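Local atomic coordinates of GH62 hydrolase (Scytalidium thermophilum, PDB entry 4PVA), a protein that probably releases alpha-L-arabinofuranosyl side groups from arabinoxylan, helping a thermophilic fungus to break down lignocellulose. Residues D47-L52 with V298-T303; W165-D170 with A224-I229; Y238-E243 with R254-D259. One frame throughout, in Å; residues are numbered along the deposited sequence.

Contact 1: residues D47-L52 with V298-T303; sequences DPTAVL and VIRTLT
Two backbone hydrogen bonds tie Arg300 to Ala50 and Leu52. Arg300 N donates a hydrogen bond to Ala50 O at 3.1 Å, and Leu52 N donates one to Arg300 O at 2.9 Å; the pair frames a single beta bridge between Val51 and Arg300. CA-H groups add weaker support, with Val51 CA lying 3.2 Å from Arg300 O. One water extends the link, donating to both Leu52 O and Thr301 O.

Family 62 enzymes are five-bladed beta-propellers. Here the first strand of the blade that begins with 44-53 is met by the chain leaving 296-298, an edge strand of the neighbouring blade, so the bridge joins two blades through segments 246 residues apart in the chain.

Apolar contacts flank the bridge. Ile299 turns its CG2 branch, anti to the backbone N, against Leu52 CB at 4.0 Å, while its CG1 faces Ala50 CB. Leu52 and Thr301 run side by side, CD2 of the leucine beside CG2 of the threonine. Thr303 CG2 comes across Val51 at about a right angle, 3.8 Å from CG1.

The Arg300 chain bends at chi3 (-78°) and turns the edge of its guanidinium to Thr49 OG1, which lies near that plane but is badly angled for a bond. Glu297 holds both side chains, through a salt bridge to Arg300 and a hydrogen bond to Thr49, and Val105 O accepts a further hydrogen bond from Arg300 NH2.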
loop_
_atom_site.group_PDB
_atom_site.type_symbol
_atom_site.label_atom_id
_atom_site.label_comp_id
_atom_site.label_asym_id
_atom_site.label_seq_id
_atom_site.Cartn_x
_atom_site.Cartn_y
_atom_site.Cartn_z
ATOM N N ASP A 47 3.642 7.034 1.114
ATOM C CA ASP A 47 2.979 5.839 0.602
ATOM C C ASP A 47 3.915 4.882 -0.122
ATOM O O ASP A 47 3.822 4.680 -1.329
ATOM C CB ASP A 47 1.708 6.187 -0.171
ATOM C CG ASP A 47 1.901 7.037 -1.366
ATOM O OD1 ASP A 47 2.733 6.674 -2.245
ATOM O OD2 ASP A 47 1.159 8.069 -1.500
ATOM N N PRO A 48 4.814 4.228 0.629
ATOM C CA PRO A 48 5.806 3.360 -0.013
ATOM C C PRO A 48 5.277 1.973 -0.346
ATOM O O PRO A 48 4.408 1.432 0.349
ATOM C CB PRO A 48 6.890 3.264 1.064
ATOM C CG PRO A 48 6.117 3.329 2.334
ATOM C CD PRO A 48 5.030 4.328 2.078
ATOM N N THR A 49 5.837 1.382 -1.383
ATOM C CA THR A 49 5.723 -0.055 -1.661
ATOM C C THR A 49 7.156 -0.546 -1.842
ATOM O O THR A 49 7.994 0.205 -2.359
ATOM C CB THR A 49 4.839 -0.336 -2.902
ATOM O OG1 THR A 49 4.783 -1.744 -3.115
ATOM C CG2 THR A 49 5.382 0.329 -4.159
ATOM N N ALA A 50 7.453 -1.761 -1.391
ATOM C CA ALA A 50 8.843 -2.202 -1.376
ATOM C C ALA A 50 8.965 -3.705 -1.428
ATOM O O ALA A 50 8.158 -4.443 -0.839
ATOM C CB ALA A 50 9.530 -1.704 -0.119
ATOM N N VAL A 51 10.042 -4.144 -2.090
ATOM C CA VAL A 51 10.470 -5.522 -2.108
ATOM C C VAL A 51 11.948 -5.603 -1.777
ATOM O O VAL A 51 12.669 -4.626 -1.958
ATOM C CB VAL A 51 10.168 -6.202 -3.463
ATOM C CG1 VAL A 51 8.661 -6.321 -3.697
ATOM C CG2 VAL A 51 10.834 -5.446 -4.619
ATOM N N LEU A 52 12.350 -6.764 -1.279
ATOM C CA LEU A 52 13.758 -7.033 -0.971
ATOM C C LEU A 52 14.167 -8.199 -1.838
ATOM O O LEU A 52 13.569 -9.247 -1.784
ATOM C CB LEU A 52 13.910 -7.337 0.508
ATOM C CG LEU A 52 15.258 -7.907 0.983
ATOM C CD1 LEU A 52 16.390 -6.938 0.708
ATOM C CD2 LEU A 52 15.216 -8.250 2.467
ATOM N N VAL A 298 4.134 -3.795 3.882
ATOM C CA VAL A 298 5.143 -4.786 4.258
ATOM C C VAL A 298 6.200 -4.911 3.165
ATOM O O VAL A 298 5.869 -5.013 1.959
ATOM C CB VAL A 298 4.467 -6.167 4.492
ATOM C CG1 VAL A 298 5.502 -7.240 4.793
ATOM C CG2 VAL A 298 3.440 -6.064 5.596
ATOM N N ILE A 299 7.454 -4.946 3.540
ATOM C CA ILE A 299 8.536 -5.208 2.594
ATOM C C ILE A 299 8.516 -6.682 2.253
ATOM O O ILE A 299 8.706 -7.540 3.119
ATOM C CB ILE A 299 9.902 -4.814 3.168
ATOM C CG1 ILE A 299 9.928 -3.354 3.614
ATOM C CG2 ILE A 299 10.986 -5.040 2.108
ATOM C CD1 ILE A 299 11.231 -2.935 4.259
ATOM N N ARG A 300 8.287 -6.998 0.991
ATOM C CA ARG A 300 8.095 -8.385 0.589
ATOM C C ARG A 300 9.368 -9.000 -0.028
ATOM O O ARG A 300 10.017 -8.406 -0.878
ATOM C CB ARG A 300 6.923 -8.475 -0.381
ATOM C CG ARG A 300 5.590 -8.389 0.320
ATOM C CD ARG A 300 4.450 -8.195 -0.666
ATOM N NE ARG A 300 4.354 -6.811 -1.144
ATOM C CZ ARG A 300 4.621 -6.376 -2.382
ATOM N NH1 ARG A 300 4.899 -7.225 -3.378
ATOM N NH2 ARG A 300 4.520 -5.090 -2.628
ATOM N N THR A 301 9.679 -10.233 0.376
ATOM C CA THR A 301 10.680 -11.077 -0.288
ATOM C C THR A 301 10.066 -12.080 -1.232
ATOM O O THR A 301 10.770 -12.567 -2.132
ATOM C CB THR A 301 11.527 -11.852 0.751
ATOM O OG1 THR A 301 10.644 -12.572 1.614
ATOM C CG2 THR A 301 12.357 -10.883 1.543
ATOM N N LEU A 302 8.809 -12.425 -1.040
ATOM C CA LEU A 302 8.052 -13.284 -1.949
ATOM C C LEU A 302 7.313 -12.289 -2.814
ATOM O O LEU A 302 6.260 -11.767 -2.430
ATOM C CB LEU A 302 7.132 -14.221 -1.155
ATOM C CG LEU A 302 7.867 -15.090 -0.129
ATOM C CD1 LEU A 302 6.859 -15.850 0.691
ATOM C CD2 LEU A 302 8.822 -16.063 -0.806
ATOM N N THR A 303 7.870 -11.986 -3.966
ATOM C CA THR A 303 7.498 -10.773 -4.694
ATOM C C THR A 303 6.391 -10.917 -5.724
ATOM O O THR A 303 6.034 -9.917 -6.337
ATOM C CB THR A 303 8.711 -10.188 -5.414
ATOM O OG1 THR A 303 9.202 -11.158 -6.341
ATOM C CG2 THR A 303 9.784 -9.831 -4.436
HETATM O O HOH W 1 13.068 -11.517 -3.124
#

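Contact 2: residues W165-D170 with A224-I229; sequences WVVCDD and ACIYRI. With PO4 (phosphate ion), chain E.
Trp165 reaches across to strand 222-229 and lays its indole against the backbone of Cys225 and Ile226. CB lies near Ala224 O, and CG stands anti to the backbone N (chi1 -177°), which carries the ring over to the other strand. CD1 then meets the CD1 methyl of Ile226. Next to it NE1 donates to Ile226 O at 2.9 Å, a bent bond (138° at the hydrogen) with the oxygen tilted out of the ring plane. The six-membered ring has Cys225 CA over its centre in a CH-pi contact, 3.8 Å from the centroid, and Cys225 SG stands obliquely to the same ring. At the far end CH2 and CZ2 of Trp165 drive edge-first into the face of Tyr227, an offset edge-to-face pair with the two ring planes at 83°.

The two strands belong to separate sheets of the propeller: 162-168 and 222-229 are the first strands, along the chain, of successive blades, running nearly parallel but too far apart for backbone pairing, so side chains fill the seam.

Further along, Val167 CG1 packs on Ile226 CG2 at 3.8 Å. At the exposed end, Asp170 OD2 makes a long salt bridge to Arg228 NH1, 3.6 Å. A phosphate, probably from the crystallisation liquor, sits at the edge of the guanidinium: Arg228 NH1 donates to its O2 and NH2 to its O3, both at 2.8 Å.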
loop_
_atom_site.group_PDB
_atom_site.type_symbol
_atom_site.label_atom_id
_atom_site.label_comp_id
_atom_site.label_asym_id
_atom_site.label_seq_id
_atom_site.Cartn_x
_atom_site.Cartn_y
_atom_site.Cartn_z
ATOM N N TRP A 165 -5.166 -1.744 -4.893
ATOM C CA TRP A 165 -4.405 -2.903 -4.420
ATOM C C TRP A 165 -4.813 -4.158 -5.160
ATOM O O TRP A 165 -5.994 -4.532 -5.115
ATOM C CB TRP A 165 -4.665 -3.111 -2.909
ATOM C CG TRP A 165 -3.879 -4.232 -2.330
ATOM C CD1 TRP A 165 -4.204 -5.558 -2.292
ATOM C CD2 TRP A 165 -2.615 -4.116 -1.704
ATOM N NE1 TRP A 165 -3.201 -6.280 -1.691
ATOM C CE2 TRP A 165 -2.209 -5.407 -1.340
ATOM C CE3 TRP A 165 -1.765 -3.049 -1.442
ATOM C CZ2 TRP A 165 -1.025 -5.651 -0.675
ATOM C CZ3 TRP A 165 -0.564 -3.305 -0.806
ATOM C CH2 TRP A 165 -0.212 -4.582 -0.436
ATOM N N VAL A 166 -3.871 -4.835 -5.798
ATOM C CA VAL A 166 -4.128 -6.127 -6.420
ATOM C C VAL A 166 -3.587 -7.268 -5.563
ATOM O O VAL A 166 -2.482 -7.197 -5.019
ATOM C CB VAL A 166 -3.478 -6.203 -7.829
ATOM C CG1 VAL A 166 -3.467 -7.608 -8.414
ATOM C CG2 VAL A 166 -4.158 -5.223 -8.750
ATOM N N VAL A 167 -4.362 -8.341 -5.483
ATOM C CA VAL A 167 -3.899 -9.596 -4.917
ATOM C C VAL A 167 -4.570 -10.742 -5.644
ATOM O O VAL A 167 -5.764 -10.707 -5.903
ATOM C CB VAL A 167 -4.105 -9.645 -3.379
ATOM C CG1 VAL A 167 -5.558 -9.400 -3.018
ATOM C CG2 VAL A 167 -3.620 -10.979 -2.803
ATOM N N CYS A 168 -3.785 -11.757 -5.964
ATOM C CA CYS A 168 -4.256 -12.912 -6.723
ATOM C C CYS A 168 -4.184 -14.157 -5.878
ATOM O O CYS A 168 -3.248 -14.322 -5.111
ATOM C CB CYS A 168 -3.423 -13.104 -8.004
ATOM S SG CYS A 168 -3.235 -11.595 -8.987
ATOM N N ASP A 169 -5.197 -15.025 -5.997
ATOM C CA ASP A 169 -5.145 -16.324 -5.283
ATOM C C ASP A 169 -4.184 -17.269 -6.012
ATOM O O ASP A 169 -3.640 -16.932 -7.067
ATOM C CB ASP A 169 -6.549 -16.917 -5.047
ATOM C CG ASP A 169 -7.252 -17.404 -6.338
ATOM O OD1 ASP A 169 -6.568 -18.114 -7.127
ATOM O OD2 ASP A 169 -8.470 -17.165 -6.522
ATOM N N ASP A 170 -3.879 -18.391 -5.378
ATOM C CA ASP A 170 -2.869 -19.298 -5.952
ATOM C C ASP A 170 -3.516 -20.574 -6.488
ATOM O O ASP A 170 -2.855 -21.637 -6.534
ATOM C CB ASP A 170 -1.705 -19.559 -4.979
ATOM C CG ASP A 170 -2.067 -20.483 -3.883
ATOM O OD1 ASP A 170 -3.268 -20.763 -3.734
ATOM O OD2 ASP A 170 -1.157 -20.961 -3.151
ATOM N N ALA A 224 -5.825 0.235 1.976
ATOM C CA ALA A 224 -5.955 -1.184 2.232
ATOM C C ALA A 224 -4.746 -1.965 1.713
ATOM O O ALA A 224 -4.135 -1.662 0.678
ATOM C CB ALA A 224 -7.207 -1.724 1.589
ATOM N N CYS A 225 -4.445 -3.022 2.447
ATOM C CA CYS A 225 -3.494 -4.064 2.050
ATOM C C CYS A 225 -4.162 -5.388 2.288
ATOM O O CYS A 225 -4.737 -5.586 3.343
ATOM C CB CYS A 225 -2.219 -4.051 2.921
ATOM S SG CYS A 225 -1.308 -2.510 3.040
ATOM N N ILE A 226 -4.073 -6.306 1.331
ATOM C CA ILE A 226 -4.534 -7.678 1.503
ATOM C C ILE A 226 -3.378 -8.601 1.187
ATOM O O ILE A 226 -2.850 -8.600 0.070
ATOM C CB ILE A 226 -5.755 -8.033 0.628
ATOM C CG1 ILE A 226 -7.013 -7.184 0.945
ATOM C CG2 ILE A 226 -6.076 -9.498 0.794
ATOM C CD1 ILE A 226 -6.980 -5.732 0.546
ATOM N N TYR A 227 -2.995 -9.398 2.175
ATOM C CA TYR A 227 -1.846 -10.323 2.098
ATOM C C TYR A 227 -2.278 -11.753 2.338
ATOM O O TYR A 227 -3.149 -12.026 3.161
ATOM C CB TYR A 227 -0.813 -9.974 3.143
ATOM C CG TYR A 227 -0.168 -8.633 2.993
ATOM C CD1 TYR A 227 0.730 -8.394 1.965
ATOM C CD2 TYR A 227 -0.397 -7.605 3.879
ATOM C CE1 TYR A 227 1.349 -7.180 1.825
ATOM C CE2 TYR A 227 0.229 -6.389 3.746
ATOM C CZ TYR A 227 1.096 -6.174 2.714
ATOM O OH TYR A 227 1.720 -4.949 2.588
ATOM N N ARG A 228 -1.623 -12.672 1.641
ATOM C CA ARG A 228 -1.687 -14.088 1.984
ATOM C C ARG A 228 -0.662 -14.415 3.055
ATOM O O ARG A 228 0.461 -13.953 2.996
ATOM C CB ARG A 228 -1.345 -14.904 0.743
ATOM C CG ARG A 228 -1.090 -16.400 0.975
ATOM C CD ARG A 228 -2.341 -17.104 1.401
ATOM N NE ARG A 228 -2.076 -18.421 2.026
ATOM C CZ ARG A 228 -1.967 -19.557 1.359
ATOM N NH1 ARG A 228 -1.998 -19.591 0.049
ATOM N NH2 ARG A 228 -1.766 -20.673 2.056
ATOM N N ILE A 229 -1.065 -15.213 4.028
ATOM C CA ILE A 229 -0.139 -15.698 5.042
ATOM C C ILE A 229 0.330 -17.083 4.613
ATOM O O ILE A 229 -0.454 -18.016 4.493
ATOM C CB ILE A 229 -0.809 -15.757 6.431
ATOM C CG1 ILE A 229 -1.357 -14.379 6.844
ATOM C CG2 ILE A 229 0.153 -16.332 7.479
ATOM C CD1 ILE A 229 -0.430 -13.193 6.734
HETATM P P PO4 E . -1.481 -23.269 -0.417
HETATM O O1 PO4 E . -2.821 -23.830 -0.053
HETATM O O2 PO4 E . -1.895 -22.059 -1.212
HETATM O O3 PO4 E . -0.722 -22.930 0.837
HETATM O O4 PO4 E . -0.628 -24.187 -1.241
#

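Contact 3: residues Y238-E243 with R254-D259; sequences YLLLVE and RSWTSD
Residues 238-243 and 254-258 run antiparallel, their axes 4.6 Å apart at closest approach, with six backbone hydrogen bonds grouped in pairs at Tyr238-Ser258, Leu240-Trp256 and Val242-Arg254. At the middle pair, Leu240 N donates to Trp256 O almost straight (170° at the hydrogen), and Trp256 N returns a bond to Leu240 O in the carbonyl plane. Between these pairs, the non-hydrogen-bonded positions Leu239-Thr257 and Leu241-Ser255 bring CA-H groups to carbonyls, as where Ser255 CA lies 3.1 Å from Leu240 O.

On the face carrying Tyr238, Leu240, Val242, Arg254, Trp256 and Ser258, the indole of Trp256 is the main packing surface for Leu240 and Val242. With CG anti to the carbonyl carbon (chi1 -61°), the ring leans back along its own strand toward Arg254, and its six-membered part lies beside the partner strand. Leu240 runs alongside it and sets CD2 over one face near the rim, 3.7 Å from Trp256 CE3. Val242 crosses obliquely, its CG2 methyl 3.6 Å from Trp256 CZ3. Within the second strand, the rim of the same indole sits on the face of the Arg254 guanidinium, with Trp256 CZ2 3.5 Å above its plane; the charged end is held by a salt bridge to Asp270 and a hydrogen bond to Ala219 O.

The other face is lighter. Leu241 CD2 touches Ser255 CB at 3.8 Å, and Leu239 CD1 lies 3.6 Å from Trp256 O. Ser255 OG turns to Ala269 O outside the pair.

Strand 222-229 pairs with the far side of 238-245, so this is the beta hairpin formed by the two middle strands of a propeller blade, the repeated up-and-down antiparallel unit of the fold.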
loop_
_atom_site.group_PDB
_atom_site.type_symbol
_atom_site.label_atom_id
_atom_site.label_comp_id
_atom_site.label_asym_id
_atom_site.label_seq_id
_atom_site.Cartn_x
_atom_site.Cartn_y
_atom_site.Cartn_z
ATOM N N TYR A 238 -5.795 -15.129 4.973
ATOM C CA TYR A 238 -5.701 -13.775 4.424
ATOM C C TYR A 238 -5.827 -12.690 5.493
ATOM O O TYR A 238 -6.695 -12.743 6.365
ATOM C CB TYR A 238 -6.736 -13.560 3.302
ATOM C CG TYR A 238 -6.295 -14.231 2.030
ATOM C CD1 TYR A 238 -5.347 -13.634 1.221
ATOM C CD2 TYR A 238 -6.716 -15.513 1.731
ATOM C CE1 TYR A 238 -4.890 -14.263 0.095
ATOM C CE2 TYR A 238 -6.268 -16.151 0.607
ATOM C CZ TYR A 238 -5.346 -15.520 -0.190
ATOM O OH TYR A 238 -4.903 -16.151 -1.329
ATOM N N LEU A 239 -4.937 -11.710 5.400
ATOM C CA LEU A 239 -4.858 -10.586 6.323
ATOM C C LEU A 239 -5.249 -9.330 5.555
ATOM O O LEU A 239 -4.630 -9.012 4.546
ATOM C CB LEU A 239 -3.430 -10.468 6.855
ATOM C CG LEU A 239 -3.113 -9.303 7.764
ATOM C CD1 LEU A 239 -3.888 -9.361 9.079
ATOM C CD2 LEU A 239 -1.613 -9.215 8.042
ATOM N N LEU A 240 -6.229 -8.613 6.072
ATOM C CA LEU A 240 -6.649 -7.295 5.565
ATOM C C LEU A 240 -6.221 -6.223 6.553
ATOM O O LEU A 240 -6.515 -6.322 7.754
ATOM C CB LEU A 240 -8.171 -7.231 5.395
ATOM C CG LEU A 240 -8.761 -5.848 5.106
ATOM C CD1 LEU A 240 -8.342 -5.313 3.765
ATOM C CD2 LEU A 240 -10.282 -5.921 5.237
ATOM N N LEU A 241 -5.522 -5.214 6.045
ATOM C CA LEU A 241 -5.168 -4.003 6.800
ATOM C C LEU A 241 -5.890 -2.822 6.175
ATOM O O LEU A 241 -5.929 -2.725 4.948
ATOM C CB LEU A 241 -3.684 -3.736 6.732
ATOM C CG LEU A 241 -2.769 -4.898 7.100
ATOM C CD1 LEU A 241 -1.328 -4.469 7.009
ATOM C CD2 LEU A 241 -3.087 -5.467 8.470
ATOM N N VAL A 242 -6.458 -1.946 6.983
ATOM C CA VAL A 242 -7.073 -0.700 6.493
ATOM C C VAL A 242 -6.704 0.403 7.445
ATOM O O VAL A 242 -6.743 0.230 8.652
ATOM C CB VAL A 242 -8.628 -0.791 6.330
ATOM C CG1 VAL A 242 -9.197 0.524 5.796
ATOM C CG2 VAL A 242 -9.043 -1.948 5.434
ATOM N N GLU A 243 -6.364 1.561 6.908
ATOM C CA GLU A 243 -6.049 2.711 7.732
ATOM C C GLU A 243 -7.306 3.369 8.272
ATOM O O GLU A 243 -8.290 3.531 7.545
ATOM C CB GLU A 243 -5.189 3.712 6.936
ATOM C CG GLU A 243 -4.623 4.861 7.713
ATOM C CD GLU A 243 -3.643 5.691 6.913
ATOM O OE1 GLU A 243 -3.108 5.170 5.908
ATOM O OE2 GLU A 243 -3.379 6.845 7.382
ATOM N N ARG A 254 -6.102 -0.889 11.238
ATOM C CA ARG A 254 -6.980 -1.962 11.684
ATOM C C ARG A 254 -6.678 -3.195 10.859
ATOM O O ARG A 254 -6.180 -3.113 9.739
ATOM C CB ARG A 254 -8.428 -1.538 11.483
ATOM C CG ARG A 254 -8.861 -0.325 12.298
ATOM C CD ARG A 254 -10.305 0.068 12.028
ATOM N NE ARG A 254 -11.253 -0.883 12.541
ATOM C CZ ARG A 254 -12.480 -1.039 12.082
ATOM N NH1 ARG A 254 -12.924 -0.340 11.066
ATOM N NH2 ARG A 254 -13.267 -1.953 12.609
ATOM N N SER A 255 -6.981 -4.353 11.436
ATOM C CA SER A 255 -6.773 -5.627 10.781
ATOM C C SER A 255 -7.949 -6.560 10.944
ATOM O O SER A 255 -8.662 -6.535 11.966
ATOM C CB SER A 255 -5.506 -6.299 11.274
ATOM O OG SER A 255 -5.520 -6.514 12.706
ATOM N N TRP A 256 -8.109 -7.418 9.929
ATOM C CA TRP A 256 -9.104 -8.463 9.838
ATOM C C TRP A 256 -8.431 -9.682 9.206
ATOM O O TRP A 256 -7.416 -9.561 8.529
ATOM C CB TRP A 256 -10.289 -8.078 8.921
ATOM C CG TRP A 256 -11.153 -6.885 9.260
ATOM C CD1 TRP A 256 -12.477 -6.927 9.646
ATOM C CD2 TRP A 256 -10.815 -5.510 9.118
ATOM N NE1 TRP A 256 -12.955 -5.666 9.796
ATOM C CE2 TRP A 256 -11.955 -4.773 9.477
ATOM C CE3 TRP A 256 -9.657 -4.831 8.719
ATOM C CZ2 TRP A 256 -11.970 -3.374 9.447
ATOM C CZ3 TRP A 256 -9.684 -3.454 8.692
ATOM C CH2 TRP A 256 -10.817 -2.742 9.053
ATOM N N THR A 257 -9.076 -10.831 9.370
ATOM C CA THR A 257 -8.666 -12.035 8.648
ATOM C C THR A 257 -9.846 -12.676 7.968
ATOM O O THR A 257 -11.003 -12.430 8.275
ATOM C CB THR A 257 -8.016 -13.076 9.557
ATOM O OG1 THR A 257 -8.940 -13.440 10.555
ATOM C CG2 THR A 257 -6.762 -12.505 10.193
ATOM N N SER A 258 -9.514 -13.518 6.997
ATOM C CA SER A 258 -10.497 -14.336 6.295
ATOM C C SER A 258 -9.861 -15.582 5.728
ATOM O O SER A 258 -8.652 -15.689 5.583
ATOM C CB SER A 258 -11.122 -13.526 5.165
ATOM O OG SER A 258 -12.168 -14.302 4.550
ATOM N N ASP A 259 -10.725 -16.517 5.364
ATOM C CA ASP A 259 -10.305 -17.745 4.712
ATOM C C ASP A 259 -10.127 -17.595 3.213
ATOM O O ASP A 259 -9.628 -18.496 2.579
ATOM C CB ASP A 259 -11.271 -18.901 5.061
ATOM C CG ASP A 259 -12.716 -18.657 4.615
ATOM O OD1 ASP A 259 -12.989 -17.749 3.804
ATOM O OD2 ASP A 259 -13.612 -19.462 5.038
#

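The three contacts sample different levels of one propeller. Contact 3 works within a blade, through regular backbone pairing; contacts 1 and 2 join separate blades, the former by a lone bridge and the latter mainly by side chains. Contacts 2 and 3 share a sheet, since strands 222-229 and 238-245 pair directly, with Cys225 O 2.8 Å from Leu241 N, and Ile226 packs on Leu240. Contact 1 meets contact 2 where Tyr227 OH probably bonds to Val298 N, whereas contacts 1 and 3 do not touch, their centres about 17 Å apart. Contacts 2 and 3 are largely buried; contact 1 is only partly so, and its Thr301 is exposed, like Asp170 of contact 2.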